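Local coordinates for signal transduction protein TRAP (Staphylococcus aureus, PDB 4AE5) that probably acts as a phosphorylation-dependent signal transducer that regulates staphylococcal virulence, promoting agr activation, RNAIII synthesis, toxin production and biofilm formation, at residues F13-K18 with L26-A31; F38-G43 with G60-H65; H65-A70 with H124-F129. All blocks are in the same frame, centred on the assembly; numbering follows the deposited sequence.

Interaction 1 (F13-K18 with L26-A31)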
loop_
_atom_site.group_PDB
_atom_site.type_symbol
_atom_site.label_atom_id
_atom_site.label_comp_id
_atom_site.label_asym_id
_atom_site.label_seq_id
_atom_site.Cartn_x
_atom_site.Cartn_y
_atom_site.Cartn_z
ATOM N N PHE A 13 -8.966 -17.171 8.833
ATOM C CA PHE A 13 -10.092 -16.327 8.343
ATOM C C PHE A 13 -9.941 -15.745 6.906
ATOM O O PHE A 13 -10.835 -15.908 6.013
ATOM C CB PHE A 13 -10.423 -15.221 9.351
ATOM C CG PHE A 13 -11.691 -14.481 9.038
ATOM C CD1 PHE A 13 -12.923 -15.034 9.310
ATOM C CD2 PHE A 13 -11.634 -13.231 8.419
ATOM C CE1 PHE A 13 -14.099 -14.368 8.969
ATOM C CE2 PHE A 13 -12.805 -12.542 8.103
ATOM C CZ PHE A 13 -14.039 -13.116 8.358
ATOM N N LEU A 14 -8.797 -15.100 6.659
ATOM C CA LEU A 14 -8.575 -14.529 5.358
ATOM C C LEU A 14 -8.317 -15.565 4.286
ATOM O O LEU A 14 -8.678 -15.324 3.104
ATOM C CB LEU A 14 -7.463 -13.457 5.394
ATOM C CG LEU A 14 -7.597 -12.290 6.349
ATOM C CD1 LEU A 14 -6.477 -11.265 6.040
ATOM C CD2 LEU A 14 -8.982 -11.677 6.293
ATOM N N HIS A 15 -7.633 -16.669 4.638
ATOM C CA HIS A 15 -7.320 -17.718 3.649
ATOM C C HIS A 15 -8.603 -18.438 3.177
ATOM O O HIS A 15 -8.733 -18.799 2.004
ATOM C CB HIS A 15 -6.321 -18.704 4.226
ATOM C CG HIS A 15 -5.849 -19.702 3.220
ATOM N ND1 HIS A 15 -6.368 -20.933 3.116
ATOM C CD2 HIS A 15 -4.927 -19.570 2.209
ATOM C CE1 HIS A 15 -5.764 -21.599 2.131
ATOM N NE2 HIS A 15 -4.876 -20.767 1.561
ATOM N N GLN A 16 -9.578 -18.576 4.071
ATOM C CA GLN A 16 -10.910 -19.079 3.656
ATOM C C GLN A 16 -11.557 -18.152 2.571
ATOM O O GLN A 16 -12.140 -18.630 1.581
ATOM C CB GLN A 16 -11.842 -19.221 4.886
ATOM C CG GLN A 16 -13.175 -19.914 4.553
ATOM C CD GLN A 16 -12.908 -21.355 4.270
ATOM O OE1 GLN A 16 -12.359 -22.060 5.118
ATOM N NE2 GLN A 16 -13.229 -21.801 3.066
ATOM N N ILE A 17 -11.454 -16.819 2.744
ATOM C CA ILE A 17 -11.967 -15.895 1.695
ATOM C C ILE A 17 -11.241 -16.147 0.406
ATOM O O ILE A 17 -11.859 -16.267 -0.657
ATOM C CB ILE A 17 -11.978 -14.393 2.125
ATOM C CG1 ILE A 17 -12.942 -14.193 3.326
ATOM C CG2 ILE A 17 -12.289 -13.473 0.925
ATOM C CD1 ILE A 17 -12.905 -12.786 3.919
ATOM N N LYS A 18 -9.924 -16.300 0.491
ATOM C CA LYS A 18 -9.142 -16.550 -0.696
ATOM C C LYS A 18 -9.628 -17.758 -1.520
ATOM O O LYS A 18 -9.838 -17.686 -2.762
ATOM C CB LYS A 18 -7.690 -16.733 -0.303
ATOM C CG LYS A 18 -6.742 -16.276 -1.374
ATOM C CD LYS A 18 -5.334 -16.358 -0.847
ATOM C CE LYS A 18 -4.560 -17.399 -1.629
ATOM N NZ LYS A 18 -4.333 -16.955 -3.024
ATOM N N LEU A 26 -6.801 -12.226 -5.264
ATOM C CA LEU A 26 -6.584 -11.746 -3.909
ATOM C C LEU A 26 -5.138 -12.049 -3.507
ATOM O O LEU A 26 -4.611 -13.101 -3.850
ATOM C CB LEU A 26 -7.604 -12.410 -2.961
ATOM C CG LEU A 26 -9.080 -12.014 -3.049
ATOM C CD1 LEU A 26 -9.987 -13.152 -2.634
ATOM C CD2 LEU A 26 -9.386 -10.848 -2.107
ATOM N N PHE A 27 -4.498 -11.090 -2.830
ATOM C CA PHE A 27 -3.072 -11.223 -2.393
ATOM C C PHE A 27 -3.044 -11.202 -0.846
ATOM O O PHE A 27 -3.462 -10.229 -0.193
ATOM C CB PHE A 27 -2.252 -10.089 -3.022
ATOM C CG PHE A 27 -2.242 -10.154 -4.551
ATOM C CD1 PHE A 27 -1.363 -11.013 -5.209
ATOM C CD2 PHE A 27 -3.156 -9.435 -5.299
ATOM C CE1 PHE A 27 -1.341 -11.102 -6.616
ATOM C CE2 PHE A 27 -3.160 -9.526 -6.717
ATOM C CZ PHE A 27 -2.247 -10.348 -7.365
ATOM N N GLN A 28 -2.587 -12.277 -0.262
ATOM C CA GLN A 28 -2.634 -12.388 1.217
ATOM C C GLN A 28 -1.213 -12.390 1.787
ATOM O O GLN A 28 -0.302 -13.001 1.167
ATOM C CB GLN A 28 -3.335 -13.718 1.626
ATOM C CG GLN A 28 -3.377 -13.828 3.151
ATOM C CD GLN A 28 -4.108 -15.057 3.685
ATOM O OE1 GLN A 28 -4.344 -16.039 2.957
ATOM N NE2 GLN A 28 -4.381 -15.023 5.003
ATOM N N PHE A 29 -0.987 -11.662 2.904
ATOM C CA PHE A 29 0.330 -11.578 3.522
ATOM C C PHE A 29 0.279 -11.568 5.027
ATOM O O PHE A 29 -0.770 -11.294 5.600
ATOM C CB PHE A 29 1.057 -10.275 3.127
ATOM C CG PHE A 29 1.137 -10.079 1.643
ATOM C CD1 PHE A 29 0.052 -9.525 0.940
ATOM C CD2 PHE A 29 2.277 -10.424 0.958
ATOM C CE1 PHE A 29 0.090 -9.381 -0.448
ATOM C CE2 PHE A 29 2.343 -10.244 -0.439
ATOM C CZ PHE A 29 1.231 -9.757 -1.146
ATOM N N SER A 30 1.449 -11.855 5.633
ATOM C CA SER A 30 1.624 -11.867 7.106
ATOM C C SER A 30 2.268 -10.557 7.574
ATOM O O SER A 30 3.318 -10.158 7.019
ATOM C CB SER A 30 2.440 -13.095 7.559
ATOM O OG SER A 30 2.363 -13.142 8.983
ATOM N N ALA A 31 1.597 -9.847 8.493
ATOM C CA ALA A 31 2.129 -8.604 9.088
ATOM C C ALA A 31 2.445 -8.990 10.516
ATOM O O ALA A 31 2.078 -10.090 10.955
ATOM C CB ALA A 31 1.106 -7.418 9.024
#

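Interaction 2 (F38-G43 with G60-H65)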
loop_
_atom_site.group_PDB
_atom_site.type_symbol
_atom_site.label_atom_id
_atom_site.label_comp_id
_atom_site.label_asym_id
_atom_site.label_seq_id
_atom_site.Cartn_x
_atom_site.Cartn_y
_atom_site.Cartn_z
ATOM N N PHE A 38 -5.746 -8.264 0.143
ATOM C CA PHE A 38 -6.289 -7.162 -0.741
ATOM C C PHE A 38 -6.545 -7.619 -2.183
ATOM O O PHE A 38 -5.970 -8.641 -2.622
ATOM C CB PHE A 38 -5.413 -5.890 -0.692
ATOM C CG PHE A 38 -3.979 -6.077 -1.171
ATOM C CD1 PHE A 38 -3.658 -6.005 -2.536
ATOM C CD2 PHE A 38 -2.924 -6.295 -0.258
ATOM C CE1 PHE A 38 -2.325 -6.205 -2.988
ATOM C CE2 PHE A 38 -1.607 -6.472 -0.694
ATOM C CZ PHE A 38 -1.291 -6.435 -2.045
ATOM N N GLU A 39 -7.395 -6.863 -2.888
ATOM C CA GLU A 39 -7.600 -7.039 -4.304
ATOM C C GLU A 39 -7.763 -5.679 -4.879
ATOM O O GLU A 39 -8.252 -4.792 -4.224
ATOM C CB GLU A 39 -8.836 -7.928 -4.657
ATOM C CG GLU A 39 -10.151 -7.445 -4.081
ATOM C CD GLU A 39 -11.344 -8.287 -4.555
ATOM O OE1 GLU A 39 -11.255 -8.999 -5.561
ATOM O OE2 GLU A 39 -12.357 -8.279 -3.896
ATOM N N GLU A 40 -7.387 -5.535 -6.132
ATOM C CA GLU A 40 -7.515 -4.280 -6.839
ATOM C C GLU A 40 -8.411 -4.529 -8.053
ATOM O O GLU A 40 -8.085 -5.373 -8.914
ATOM C CB GLU A 40 -6.114 -3.920 -7.326
ATOM C CG GLU A 40 -5.989 -2.656 -8.156
ATOM C CD GLU A 40 -4.489 -2.309 -8.264
ATOM O OE1 GLU A 40 -3.710 -2.928 -9.040
ATOM O OE2 GLU A 40 -4.084 -1.493 -7.482
ATOM N N THR A 41 -9.470 -3.745 -8.215
ATOM C CA THR A 41 -10.386 -4.022 -9.323
ATOM C C THR A 41 -11.257 -2.807 -9.565
ATOM O O THR A 41 -11.540 -2.053 -8.615
ATOM C CB THR A 41 -11.305 -5.250 -8.993
ATOM O OG1 THR A 41 -12.229 -5.502 -10.052
ATOM C CG2 THR A 41 -12.094 -5.029 -7.730
ATOM N N ASP A 42 -11.713 -2.622 -10.816
ATOM C CA ASP A 42 -12.778 -1.678 -11.003
ATOM C C ASP A 42 -14.176 -2.303 -10.855
ATOM O O ASP A 42 -15.152 -1.627 -11.136
ATOM C CB ASP A 42 -12.644 -0.939 -12.360
ATOM C CG ASP A 42 -12.755 -1.868 -13.516
ATOM O OD1 ASP A 42 -12.960 -3.101 -13.311
ATOM O OD2 ASP A 42 -12.653 -1.378 -14.647
ATOM N N GLY A 43 -14.291 -3.583 -10.467
ATOM C CA GLY A 43 -15.631 -4.177 -10.257
ATOM C C GLY A 43 -16.041 -4.317 -8.792
ATOM O O GLY A 43 -15.641 -3.514 -7.946
ATOM N N GLY A 60 3.705 -1.223 -12.021
ATOM C CA GLY A 60 3.994 -2.654 -11.729
ATOM C C GLY A 60 2.802 -3.502 -11.240
ATOM O O GLY A 60 1.725 -2.975 -10.869
ATOM N N GLU A 61 2.984 -4.804 -11.225
ATOM C CA GLU A 61 1.913 -5.719 -10.823
ATOM C C GLU A 61 2.151 -6.280 -9.437
ATOM O O GLU A 61 3.301 -6.432 -9.013
ATOM C CB GLU A 61 1.775 -6.872 -11.826
ATOM C CG GLU A 61 1.638 -6.377 -13.256
ATOM C CD GLU A 61 0.196 -6.070 -13.618
ATOM O OE1 GLU A 61 -0.604 -7.036 -13.709
ATOM O OE2 GLU A 61 -0.133 -4.877 -13.829
ATOM N N PHE A 62 1.075 -6.657 -8.754
ATOM C CA PHE A 62 1.231 -7.355 -7.467
ATOM C C PHE A 62 1.695 -8.798 -7.629
ATOM O O PHE A 62 1.423 -9.431 -8.645
ATOM C CB PHE A 62 -0.133 -7.387 -6.727
ATOM C CG PHE A 62 -0.632 -6.068 -6.326
ATOM C CD1 PHE A 62 0.209 -5.175 -5.685
ATOM C CD2 PHE A 62 -1.969 -5.709 -6.573
ATOM C CE1 PHE A 62 -0.229 -3.915 -5.296
ATOM C CE2 PHE A 62 -2.400 -4.446 -6.199
ATOM C CZ PHE A 62 -1.548 -3.555 -5.533
ATOM N N SER A 63 2.373 -9.349 -6.624
ATOM C CA SER A 63 2.694 -10.743 -6.602
ATOM C C SER A 63 2.651 -11.269 -5.145
ATOM O O SER A 63 3.148 -10.600 -4.206
ATOM C CB SER A 63 4.114 -10.957 -7.124
ATOM O OG SER A 63 4.589 -12.235 -6.852
ATOM N N GLU A 64 2.077 -12.451 -4.934
ATOM C CA GLU A 64 2.157 -13.041 -3.616
ATOM C C GLU A 64 3.555 -13.346 -3.053
ATOM O O GLU A 64 3.681 -13.633 -1.859
ATOM C CB GLU A 64 1.227 -14.264 -3.501
ATOM C CG GLU A 64 -0.217 -13.806 -3.309
ATOM C CD GLU A 64 -1.170 -14.852 -2.757
ATOM O OE1 GLU A 64 -1.261 -15.947 -3.392
ATOM O OE2 GLU A 64 -1.889 -14.537 -1.764
ATOM N N HIS A 65 4.610 -13.285 -3.873
ATOM C CA HIS A 65 5.976 -13.588 -3.399
ATOM C C HIS A 65 6.803 -12.353 -3.100
ATOM O O HIS A 65 7.974 -12.465 -2.783
ATOM C CB HIS A 65 6.754 -14.438 -4.434
ATOM C CG HIS A 65 5.999 -15.664 -4.909
ATOM N ND1 HIS A 65 5.427 -16.540 -4.057
ATOM C CD2 HIS A 65 5.720 -16.127 -6.198
ATOM C CE1 HIS A 65 4.812 -17.516 -4.759
ATOM N NE2 HIS A 65 5.000 -17.272 -6.069
#

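Interaction 3 (H65-A70 with H124-F129)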
loop_
_atom_site.group_PDB
_atom_site.type_symbol
_atom_site.label_atom_id
_atom_site.label_comp_id
_atom_site.label_asym_id
_atom_site.label_seq_id
_atom_site.Cartn_x
_atom_site.Cartn_y
_atom_site.Cartn_z
ATOM N N HIS A 65 4.610 -13.285 -3.873
ATOM C CA HIS A 65 5.976 -13.588 -3.399
ATOM C C HIS A 65 6.803 -12.353 -3.100
ATOM O O HIS A 65 7.974 -12.465 -2.783
ATOM C CB HIS A 65 6.754 -14.438 -4.434
ATOM C CG HIS A 65 5.999 -15.664 -4.909
ATOM N ND1 HIS A 65 5.427 -16.540 -4.057
ATOM C CD2 HIS A 65 5.720 -16.127 -6.198
ATOM C CE1 HIS A 65 4.812 -17.516 -4.759
ATOM N NE2 HIS A 65 5.000 -17.272 -6.069
ATOM N N HIS A 66 6.216 -11.173 -3.292
ATOM C CA HIS A 66 6.918 -9.904 -2.969
ATOM C C HIS A 66 6.771 -9.437 -1.513
ATOM O O HIS A 66 5.769 -9.783 -0.807
ATOM C CB HIS A 66 6.476 -8.770 -3.907
ATOM C CG HIS A 66 6.823 -8.971 -5.406
ATOM N ND1 HIS A 66 7.596 -9.995 -5.876
ATOM C CD2 HIS A 66 6.406 -8.260 -6.513
ATOM C CE1 HIS A 66 7.736 -9.870 -7.234
ATOM N NE2 HIS A 66 6.992 -8.808 -7.612
ATOM N N PHE A 67 7.692 -8.597 -1.054
ATOM C CA PHE A 67 7.560 -7.913 0.260
ATOM C C PHE A 67 6.866 -6.585 -0.036
ATOM O O PHE A 67 7.142 -5.945 -1.044
ATOM C CB PHE A 67 8.942 -7.594 0.802
ATOM C CG PHE A 67 8.951 -6.662 1.984
ATOM C CD1 PHE A 67 8.875 -7.210 3.277
ATOM C CD2 PHE A 67 9.068 -5.257 1.828
ATOM C CE1 PHE A 67 8.889 -6.370 4.385
ATOM C CE2 PHE A 67 9.048 -4.414 2.943
ATOM C CZ PHE A 67 8.962 -4.978 4.218
ATOM N N TYR A 68 5.947 -6.184 0.815
ATOM C CA TYR A 68 5.324 -4.855 0.682
ATOM C C TYR A 68 5.491 -4.054 1.964
ATOM O O TYR A 68 5.417 -4.637 3.072
ATOM C CB TYR A 68 3.832 -4.995 0.372
ATOM C CG TYR A 68 3.609 -5.583 -0.986
ATOM C CD1 TYR A 68 3.549 -6.977 -1.185
ATOM C CD2 TYR A 68 3.486 -4.757 -2.082
ATOM C CE1 TYR A 68 3.424 -7.531 -2.462
ATOM C CE2 TYR A 68 3.330 -5.267 -3.357
ATOM C CZ TYR A 68 3.259 -6.693 -3.537
ATOM O OH TYR A 68 3.159 -7.180 -4.832
ATOM N N CYS A 69 5.705 -2.759 1.830
ATOM C CA CYS A 69 5.460 -1.834 2.916
ATOM C C CYS A 69 4.236 -0.941 2.626
ATOM O O CYS A 69 4.205 -0.305 1.570
ATOM C CB CYS A 69 6.684 -0.935 3.162
ATOM S SG CYS A 69 6.501 0.114 4.660
ATOM N N ALA A 70 3.275 -0.947 3.537
ATOM C CA ALA A 70 2.137 -0.059 3.555
ATOM C C ALA A 70 2.466 1.138 4.455
ATOM O O ALA A 70 2.755 0.982 5.666
ATOM C CB ALA A 70 0.886 -0.760 4.062
ATOM N N HIS A 124 14.947 -6.357 2.906
ATOM C CA HIS A 124 16.166 -5.571 2.896
ATOM C C HIS A 124 16.161 -4.507 1.794
ATOM O O HIS A 124 16.681 -3.409 1.991
ATOM C CB HIS A 124 17.423 -6.422 2.777
ATOM C CG HIS A 124 17.797 -7.159 4.046
ATOM N ND1 HIS A 124 17.284 -6.851 5.256
ATOM C CD2 HIS A 124 18.745 -8.160 4.266
ATOM C CE1 HIS A 124 17.842 -7.643 6.207
ATOM N NE2 HIS A 124 18.739 -8.441 5.595
ATOM N N ALA A 125 15.675 -4.878 0.609
ATOM C CA ALA A 125 15.676 -3.975 -0.537
ATOM C C ALA A 125 14.848 -2.725 -0.230
ATOM O O ALA A 125 15.207 -1.623 -0.630
ATOM C CB ALA A 125 15.112 -4.675 -1.772
ATOM N N TYR A 126 13.726 -2.932 0.430
ATOM C CA TYR A 126 12.841 -1.794 0.795
ATOM C C TYR A 126 13.595 -0.927 1.849
ATOM O O TYR A 126 13.611 0.281 1.759
ATOM C CB TYR A 126 11.484 -2.267 1.304
ATOM C CG TYR A 126 10.699 -1.069 1.853
ATOM C CD1 TYR A 126 10.213 -0.085 0.973
ATOM C CD2 TYR A 126 10.597 -0.863 3.241
ATOM C CE1 TYR A 126 9.506 1.017 1.472
ATOM C CE2 TYR A 126 9.940 0.253 3.765
ATOM C CZ TYR A 126 9.396 1.178 2.878
ATOM O OH TYR A 126 8.766 2.262 3.394
ATOM N N GLU A 127 14.203 -1.540 2.851
ATOM C CA GLU A 127 14.885 -0.771 3.898
ATOM C C GLU A 127 16.100 -0.011 3.392
ATOM O O GLU A 127 16.350 1.082 3.839
ATOM C CB GLU A 127 15.258 -1.689 5.084
ATOM C CG GLU A 127 14.019 -2.198 5.780
ATOM C CD GLU A 127 14.245 -2.856 7.104
ATOM O OE1 GLU A 127 15.289 -3.487 7.306
ATOM O OE2 GLU A 127 13.325 -2.716 7.954
ATOM N N ASP A 128 16.785 -0.559 2.390
ATOM C CA ASP A 128 17.820 0.211 1.674
ATOM C C ASP A 128 17.252 1.439 0.914
ATOM O O ASP A 128 17.797 2.526 0.956
ATOM C CB ASP A 128 18.595 -0.718 0.761
ATOM C CG ASP A 128 19.435 -1.700 1.571
ATOM O OD1 ASP A 128 19.583 -1.407 2.771
ATOM O OD2 ASP A 128 19.783 -2.785 1.119
ATOM N N PHE A 129 16.113 1.245 0.276
ATOM C CA PHE A 129 15.487 2.327 -0.467
ATOM C C PHE A 129 15.014 3.409 0.533
ATOM O O PHE A 129 15.153 4.669 0.340
ATOM C CB PHE A 129 14.318 1.741 -1.306
ATOM C CG PHE A 129 13.284 2.775 -1.747
ATOM C CD1 PHE A 129 13.670 3.803 -2.566
ATOM C CD2 PHE A 129 11.925 2.666 -1.373
ATOM C CE1 PHE A 129 12.786 4.759 -3.006
ATOM C CE2 PHE A 129 11.000 3.623 -1.843
ATOM C CZ PHE A 129 11.444 4.648 -2.655
#

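Interaction 1 (F13-K18 with L26-A31)
Gln28 sends its CG anti to the backbone N (chi1 180°) and stays extended at chi2, which carries its amide from strand 27-30 to the flank of helix 11-20, at Leu14 and His15. Lys18 reaches back the other way, with a chain bent at chi3 and chi4. The amide end of Gln28 lies against the helix backbone. NE2 of Gln28 is 3.5 Å from CB of Leu14. OE1 of Gln28 is 3.5 Å from CA of His15 and also meets the edge of the imidazole, near the ring plane, with CD2 of His15 3.7 Å from OE1 of Gln28. The ring and amide planes are only 26° apart.

Lys18 runs across the Gln28 chain, its CD 4.1 Å from CB of Gln28. NZ of Lys18 comes no nearer than 4.0 Å to O of Leu26 and instead makes a salt bridge with Glu64. Beside these polar groups, Leu26 turns CD1 to the helix, 4.3 Å from CG2 of Ile17 and 4.0 Å from CA of Lys18. Leu47 touches both Ile17 and Leu26, and Ile37 lies against both Leu14 and Leu26.

Helix and strand run nearly antiparallel, with axes 9.5 Å apart. No hydrogen bond joins the two segments. The amide of buried Gln28 is held from outside them, as NE2 donates to both Ser35 OG and Tyr11 O. These two bonds probably fix the rotation of the amide. The chemistry implies that the helix rests on the strand through van der Waals contact, while the amide nitrogen of Gln28 and the ammonium of Lys18 find their polar partners outside the two segments.

Interaction 2 (F38-G43 with G60-H65)
An edge-to-face aromatic pair, Phe38 with Phe62, links strand 35-41 of the antiparallel barrel to the loop between strands 51-59 and 67-73. Phe38, on the strand, supplies the edge. Phe62, in the loop, supplies the face. The ring centroids of Phe38 and Phe62 are 4.8 Å apart and the planes stand at 70°. CE1 of Phe38 sits over the centre of the Phe62 ring, 3.6 Å from CD2 of Phe62 and nearly as close to the other ring carbons.

The first torsion of Phe38 (chi1 61°) places CG between the backbone N and the carbonyl carbon. This brings the end of the ring nearer the loop than its CB direction alone would suggest. Phe62 points its CB at the strand and offers the ring broadside.

Glu40 comes to the same ring at its rim. CB of Glu40 lies at the edge, in the ring plane, 3.9 Å from CE2 of Phe62. The extended chain then brings the carboxylate obliquely to the same carbon, with OE1 of Glu40 3.5 Å from CE2 of Phe62. The carboxylate and ring planes are 35° apart. The acid finds its charge partner in Arg104, which forms a salt bridge with OE2. Arg104 also makes a cation-pi contact with Phe62 and donates from NH2 to Gly60 O, so one arginine serves both the strand and the loop.

Leu4 of strand 3-9 touches both phenylalanine rings, and Tyr117 meets the Phe38 ring. Each segment also holds an ST turn. Thr41 OG1 accepts from Gly43 N, and Ser63 OG accepts from His65 N. The core of the contact is a classic T-shaped phenylalanine pair, here packing a connecting loop against a strand of a closed antiparallel beta-barrel.

Interaction 3 (H65-A70 with H124-F129)
Cys69 makes a CH-pi contact with Tyr126: CB of Cys69 lies over one face of the Tyr126 ring, 3.6 Å from its centroid and 19° off the ring normal. It is displaced toward the hydroxyl end, where CB of Cys69 is 3.4 Å from CZ of Tyr126. The sulfur makes a separate, oblique approach. SG of Cys69 is 4.2 Å from the centroid of the Tyr126 ring, a Cys sulfur-aromatic contact. Cys69 holds SG anti to its backbone N (chi1 -173°), which directs the sulfur toward the hydroxyl end of the ring.

Apolar packing supplies the rest. The Phe67 ring reaches the base of the tyrosine, with CE2 of Phe67 3.6 Å from CB of Tyr126. The two side chains cross at about a right angle. Tyr126 is therefore touched near both ends, by Phe67 at CB and by Cys69 over the ring.

The OH of Tyr126 is hydrogen-bonded to Glu159 OE2 on the adjacent strand 158-164. On the helix, Glu127 OE2 is bonded to Tyr161 OH.

All three touching residues are buried. Helix 123-131 packs on the face of strand 67-73 that carries Phe67 and Cys69. That strand lies between strands 158-164 and 114-120. Tyr161 of the former touches Phe67, Cys69 and Tyr126, while Phe118 of the latter also packs on Tyr126.

The three contacts follow one another along the chain, and none nests or crosses. Interaction 1 closes the short connection from helix 11-20 to strand 27-30. Interaction 2 ties strand 35-41 to the loop that follows strand 51-59, so strand 51-59 lies within the loop it closes. Interaction 3 starts at the end of that loop, sharing His65 with interaction 2, and closes a much longer excursion to helix 123-131. All three reach the same barrel. Interactions 1 and 2 meet where Glu64 OE2 accepts from Gln28 N and where strands 27-30 and 35-41 pair. Tyr68 joins the rest: its OH bonds Ser63 N, and its ring packs on Phe29.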